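Local coordinates for DNA helicase RecQ (Deinococcus radiodurans, PDB 2RHF), which probably couples ATP hydrolysis to 3'-5' unwinding of duplex DNA, the present chain being its C-terminal regulatory HRDC domain, at residues 12-17 with 64-69; 26-31 with 57-62. All blocks are in the same frame, centred on the assembly; numbering follows the deposited sequence.

Interaction 1: residues 12-17 with 64-69; sequences RELRRE and GERILD
Leu14 reaches across from helix 12-17 with both methyls. CD2 sits 3.7 Å from Ile67 CA and also meets Ile67 CG1, while CD1 lies 3.8 Å from Arg66 NE, oblique to the guanidinium plane. With CG turned anti to the backbone N (chi1 171°), the leucine fork covers the backbone of 66-67 as well as the side chains. Next to this buried patch, Arg66 NH2 donates to Glu17 OE1 at 3.1 Å in a salt bridge; OE1 lies in the guanidinium plane, while NH2 approaches the carboxylate from its anti side, 27° out of its plane. A water ties the same pair together, accepting from Arg66 NE at 2.8 Å and donating to Glu17 OE1. Bends at chi2 and chi3 bring the arginine chain back over Leu14 CD1. Farther out, Arg66 NH1 has its stronger polar partner in Glu21, one turn along helix 4-22, and Leu38 and Leu49 pack against Ile67. Replacing Arg66 with an alanine would remove the guanidinium and is likely to leave Glu17 and Glu21 without their shared positive mate, and Leu14 CD1 with less cover. The segments, roughly antiparallel (149°), thus combine a thin apolar seam with a charged, hydrated border where one cation is likely to offset two carboxylates.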
# COMPACT_ATOMS: atom_id res chain seq x y z
N ARG A 12 1.44 -6.00 3.52
CA ARG A 12 1.12 -6.33 4.90
C ARG A 12 2.25 -5.93 5.85
O ARG A 12 2.00 -5.44 6.95
CB ARG A 12 0.83 -7.83 5.05
CG ARG A 12 -0.56 -8.21 4.59
CD ARG A 12 -0.95 -9.64 4.99
NE ARG A 12 -2.39 -9.79 4.76
CZ ARG A 12 -2.94 -10.07 3.57
NH1 ARG A 12 -2.18 -10.30 2.51
NH2 ARG A 12 -4.26 -10.13 3.46
N GLU A 13 3.49 -6.14 5.42
CA GLU A 13 4.66 -5.73 6.20
C GLU A 13 4.70 -4.22 6.36
O GLU A 13 4.97 -3.70 7.44
CB GLU A 13 5.94 -6.27 5.55
CG GLU A 13 6.05 -7.79 5.70
CD GLU A 13 7.09 -8.45 4.80
OE1 GLU A 13 7.61 -7.81 3.86
OE2 GLU A 13 7.36 -9.65 5.03
N LEU A 14 4.43 -3.50 5.27
CA LEU A 14 4.37 -2.05 5.33
C LEU A 14 3.27 -1.62 6.30
O LEU A 14 3.47 -0.73 7.14
CB LEU A 14 4.11 -1.46 3.96
CG LEU A 14 3.82 0.05 3.97
CD1 LEU A 14 4.98 0.86 4.53
CD2 LEU A 14 3.45 0.52 2.60
N ARG A 15 2.09 -2.22 6.17
CA ARG A 15 0.97 -1.85 7.03
C ARG A 15 1.34 -2.01 8.51
O ARG A 15 1.02 -1.14 9.32
CB ARG A 15 -0.27 -2.64 6.64
CG ARG A 15 -1.52 -2.24 7.43
CD ARG A 15 -2.78 -2.77 6.82
NE ARG A 15 -2.82 -4.24 6.84
CZ ARG A 15 -3.81 -4.96 6.32
NH1 ARG A 15 -4.85 -4.37 5.74
NH2 ARG A 15 -3.76 -6.27 6.38
N ARG A 16 2.06 -3.09 8.85
CA ARG A 16 2.51 -3.27 10.24
C ARG A 16 3.47 -2.18 10.70
O ARG A 16 3.40 -1.74 11.84
CB ARG A 16 3.11 -4.66 10.44
CG ARG A 16 2.11 -5.78 10.35
CD ARG A 16 2.79 -7.15 10.38
NE ARG A 16 1.92 -8.17 9.79
CZ ARG A 16 2.26 -9.00 8.81
NH1 ARG A 16 3.50 -8.98 8.29
NH2 ARG A 16 1.38 -9.88 8.35
N GLU A 17 4.37 -1.73 9.81
CA GLU A 17 5.26 -0.61 10.14
C GLU A 17 4.45 0.65 10.41
O GLU A 17 4.71 1.37 11.38
CB GLU A 17 6.24 -0.34 9.00
CG GLU A 17 7.20 -1.48 8.75
CD GLU A 17 8.12 -1.26 7.55
OE1 GLU A 17 7.93 -0.29 6.79
OE2 GLU A 17 9.04 -2.10 7.38
N GLY A 64 1.61 7.34 0.65
CA GLY A 64 1.73 7.02 -0.77
C GLY A 64 3.13 6.66 -1.21
O GLY A 64 3.34 5.68 -1.91
N GLU A 65 4.10 7.47 -0.81
CA GLU A 65 5.48 7.18 -1.20
C GLU A 65 5.95 5.85 -0.63
O GLU A 65 6.61 5.08 -1.32
CB GLU A 65 6.41 8.33 -0.81
CG GLU A 65 6.20 9.62 -1.64
CD GLU A 65 6.35 9.45 -3.17
OE1 GLU A 65 6.99 8.47 -3.63
OE2 GLU A 65 5.82 10.30 -3.91
N ARG A 66 5.59 5.56 0.62
CA ARG A 66 5.94 4.27 1.23
C ARG A 66 5.29 3.10 0.49
O ARG A 66 5.91 2.04 0.34
CB ARG A 66 5.55 4.24 2.71
CG ARG A 66 6.18 5.27 3.61
CD ARG A 66 7.49 4.81 4.16
NE ARG A 66 7.40 3.70 5.11
CZ ARG A 66 7.13 3.81 6.42
NH1 ARG A 66 6.86 4.99 6.98
NH2 ARG A 66 7.12 2.72 7.18
N ILE A 67 4.04 3.26 0.06
CA ILE A 67 3.35 2.23 -0.69
C ILE A 67 4.05 1.99 -2.02
O ILE A 67 4.30 0.84 -2.40
CB ILE A 67 1.87 2.62 -0.90
CG1 ILE A 67 1.10 2.55 0.42
CG2 ILE A 67 1.22 1.72 -1.97
CD1 ILE A 67 -0.27 3.23 0.40
N LEU A 68 4.36 3.05 -2.75
CA LEU A 68 5.05 2.88 -4.04
C LEU A 68 6.39 2.20 -3.85
O LEU A 68 6.77 1.35 -4.65
CB LEU A 68 5.25 4.22 -4.73
CG LEU A 68 3.96 4.95 -5.15
CD1 LEU A 68 4.30 6.26 -5.84
CD2 LEU A 68 3.09 4.07 -6.06
N ASP A 69 7.10 2.55 -2.79
CA ASP A 69 8.41 1.96 -2.50
C ASP A 69 8.27 0.47 -2.16
O ASP A 69 9.11 -0.34 -2.58
CB ASP A 69 9.07 2.78 -1.38
CG ASP A 69 10.39 2.22 -0.90
OD1 ASP A 69 11.22 1.76 -1.72
OD2 ASP A 69 10.61 2.30 0.34
O HOH W 1 8.79 1.29 4.55

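Interaction 2: residues 26-31 with 57-62; sequences AFVVFT and EKRIEA. With PO4 (phosphate ion), chain B.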
# COMPACT_ATOMS: atom_id res chain seq x y z
N ALA A 26 -4.69 -1.90 11.78
CA ALA A 26 -4.54 -2.25 10.36
C ALA A 26 -5.64 -1.62 9.53
O ALA A 26 -5.38 -1.01 8.49
CB ALA A 26 -4.54 -3.75 10.18
N PHE A 27 -6.88 -1.78 9.99
CA PHE A 27 -8.04 -1.26 9.30
C PHE A 27 -7.93 0.24 9.02
O PHE A 27 -8.24 0.70 7.92
CB PHE A 27 -9.31 -1.59 10.10
CG PHE A 27 -10.53 -0.97 9.52
CD1 PHE A 27 -11.16 -1.54 8.42
CD2 PHE A 27 -11.01 0.23 10.03
CE1 PHE A 27 -12.28 -0.93 7.84
CE2 PHE A 27 -12.11 0.84 9.45
CZ PHE A 27 -12.74 0.25 8.35
N VAL A 28 -7.50 1.01 10.02
CA VAL A 28 -7.39 2.45 9.88
C VAL A 28 -6.23 2.85 8.96
O VAL A 28 -6.32 3.85 8.27
CB VAL A 28 -7.29 3.13 11.27
CG1 VAL A 28 -6.86 4.58 11.18
CG2 VAL A 28 -8.64 3.03 11.98
N VAL A 29 -5.16 2.06 8.95
CA VAL A 29 -4.04 2.31 8.02
C VAL A 29 -4.51 2.12 6.57
O VAL A 29 -4.52 3.07 5.80
CB VAL A 29 -2.79 1.48 8.40
CG1 VAL A 29 -1.72 1.61 7.33
CG2 VAL A 29 -2.26 1.95 9.75
N PHE A 30 -4.89 0.90 6.20
CA PHE A 30 -5.66 0.65 4.98
C PHE A 30 -6.24 -0.74 5.03
O PHE A 30 -5.66 -1.65 5.60
CB PHE A 30 -4.89 0.93 3.66
CG PHE A 30 -3.55 0.23 3.52
CD1 PHE A 30 -3.48 -1.08 3.08
CD2 PHE A 30 -2.37 0.93 3.76
CE1 PHE A 30 -2.25 -1.71 2.91
CE2 PHE A 30 -1.12 0.30 3.57
CZ PHE A 30 -1.07 -1.02 3.16
N THR A 31 -7.42 -0.91 4.44
CA THR A 31 -8.16 -2.15 4.59
C THR A 31 -7.62 -3.25 3.68
O THR A 31 -6.83 -2.99 2.76
CB THR A 31 -9.63 -1.94 4.28
OG1 THR A 31 -9.77 -1.79 2.86
CG2 THR A 31 -10.19 -0.70 5.00
N GLU A 57 -7.32 10.33 -0.49
CA GLU A 57 -6.28 11.35 -0.51
C GLU A 57 -5.47 11.46 0.78
O GLU A 57 -4.26 11.69 0.73
CB GLU A 57 -6.84 12.71 -0.91
CG GLU A 57 -5.77 13.80 -1.03
CD GLU A 57 -4.74 13.53 -2.13
OE1 GLU A 57 -4.93 12.61 -2.95
OE2 GLU A 57 -3.72 14.26 -2.18
N LYS A 58 -6.13 11.32 1.92
CA LYS A 58 -5.42 11.44 3.19
C LYS A 58 -4.29 10.40 3.26
O LYS A 58 -3.17 10.71 3.65
CB LYS A 58 -6.38 11.29 4.36
CG LYS A 58 -5.78 11.59 5.71
CD LYS A 58 -6.80 11.46 6.82
CE LYS A 58 -6.22 11.90 8.15
NZ LYS A 58 -7.26 11.90 9.20
N ARG A 59 -4.61 9.17 2.89
CA ARG A 59 -3.65 8.08 2.95
C ARG A 59 -2.63 8.15 1.81
O ARG A 59 -1.49 7.74 1.97
CB ARG A 59 -4.37 6.75 2.98
CG ARG A 59 -5.02 6.50 4.34
CD ARG A 59 -6.06 5.40 4.33
NE ARG A 59 -6.66 5.26 5.67
CZ ARG A 59 -7.56 6.10 6.20
NH1 ARG A 59 -8.00 7.15 5.50
NH2 ARG A 59 -8.02 5.90 7.43
N ILE A 60 -3.02 8.69 0.65
CA ILE A 60 -2.02 8.93 -0.39
C ILE A 60 -0.97 9.92 0.10
O ILE A 60 0.24 9.70 -0.08
CB ILE A 60 -2.68 9.39 -1.70
CG1 ILE A 60 -3.48 8.24 -2.30
CG2 ILE A 60 -1.63 9.92 -2.70
CD1 ILE A 60 -4.40 8.62 -3.41
N GLU A 61 -1.41 10.98 0.76
CA GLU A 61 -0.47 11.96 1.28
C GLU A 61 0.42 11.39 2.38
O GLU A 61 1.63 11.60 2.37
CB GLU A 61 -1.21 13.20 1.76
CG GLU A 61 -1.83 13.96 0.60
CD GLU A 61 -2.54 15.23 1.03
OE1 GLU A 61 -2.32 15.68 2.17
OE2 GLU A 61 -3.31 15.76 0.21
N ALA A 62 -0.17 10.64 3.30
CA ALA A 62 0.55 10.11 4.44
C ALA A 62 1.46 8.94 4.07
O ALA A 62 2.58 8.84 4.57
CB ALA A 62 -0.41 9.70 5.54
P PO4 B . -10.39 9.03 7.89
O1 PO4 B . -9.58 8.03 8.69
O2 PO4 B . -11.87 8.80 8.14
O3 PO4 B . -10.07 10.46 8.31
O4 PO4 B . -10.07 8.93 6.42
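Arg59, near the start of the long C-terminal helix of the HRDC helical bundle, reaches across to the C-terminal end of the one-turn helix 26-29 and grips the carbonyl oxygens there. The close part of the contact is polar. Two guanidinium nitrogens close side-on around a single atom, Val28 O: NH2 donates to it at 2.8 Å, in the carbonyl plane and on a lone pair, and NE donates from 3.0 Å, tilted 26° from that plane. A weak third bond runs from Arg59 NE to Val29 O, at 3.1 Å. The chain gets there by being extended from CG to NE, and the turn at chi4 (75°) sets the guanidinium so that both oxygens lie at its edge. At the C-terminal end of a helix such carbonyls have no following turn to supply amide donors, and the arginine provides N-H groups instead; its positive charge would also suit the negative end of the helix dipole.

Aliphatic cover is looser: the Val28 CG1 methyl stays 4.1 Å from Arg59 NH2, and the Val29 side chain points away from 57-62 at its root and packs on Arg15 and Leu18 of helix 4-22. Along its NH1-NH2 edge the guanidinium meets a phosphate ion in plane, probably taken from the crystallisation liquor, NH2 being shared with Val28 O. Arg59 NH1 and NH2 each donate to a different phosphate oxygen, a two-pronged grip that helps fix the rotation of the group. Lys58, its chain extended, joins from the same helix. The two cations show that this surface can hold an anion, which is consistent with, though no proof of, contact with a DNA backbone. The straighter prong runs from Arg59 NH1 to phosphate O4, 2.9 Å long with an N-H...O angle of 172°, while Lys58 NZ makes a longer hydrogen bond to O3, at 3.3 Å.

The centres of the two interactions lie about 10 Å apart, and helix 57-76 serves both: its first turns, 57-62, meet the short helix 26-29, and the following residues 64-69 run against helix 4-22. Along the chain the order is 12-17, 26-31, 57-62, 64-69, so interaction 2 falls between the two halves of interaction 1. Arg15 joins them directly, its NH1 lying 2.8 Å from Phe30 O, a probable hydrogen bond, and its CG packing on Val29 CG1. The C-terminal helix is therefore held to two successive N-terminal helices, which closes this small all-helical domain on itself.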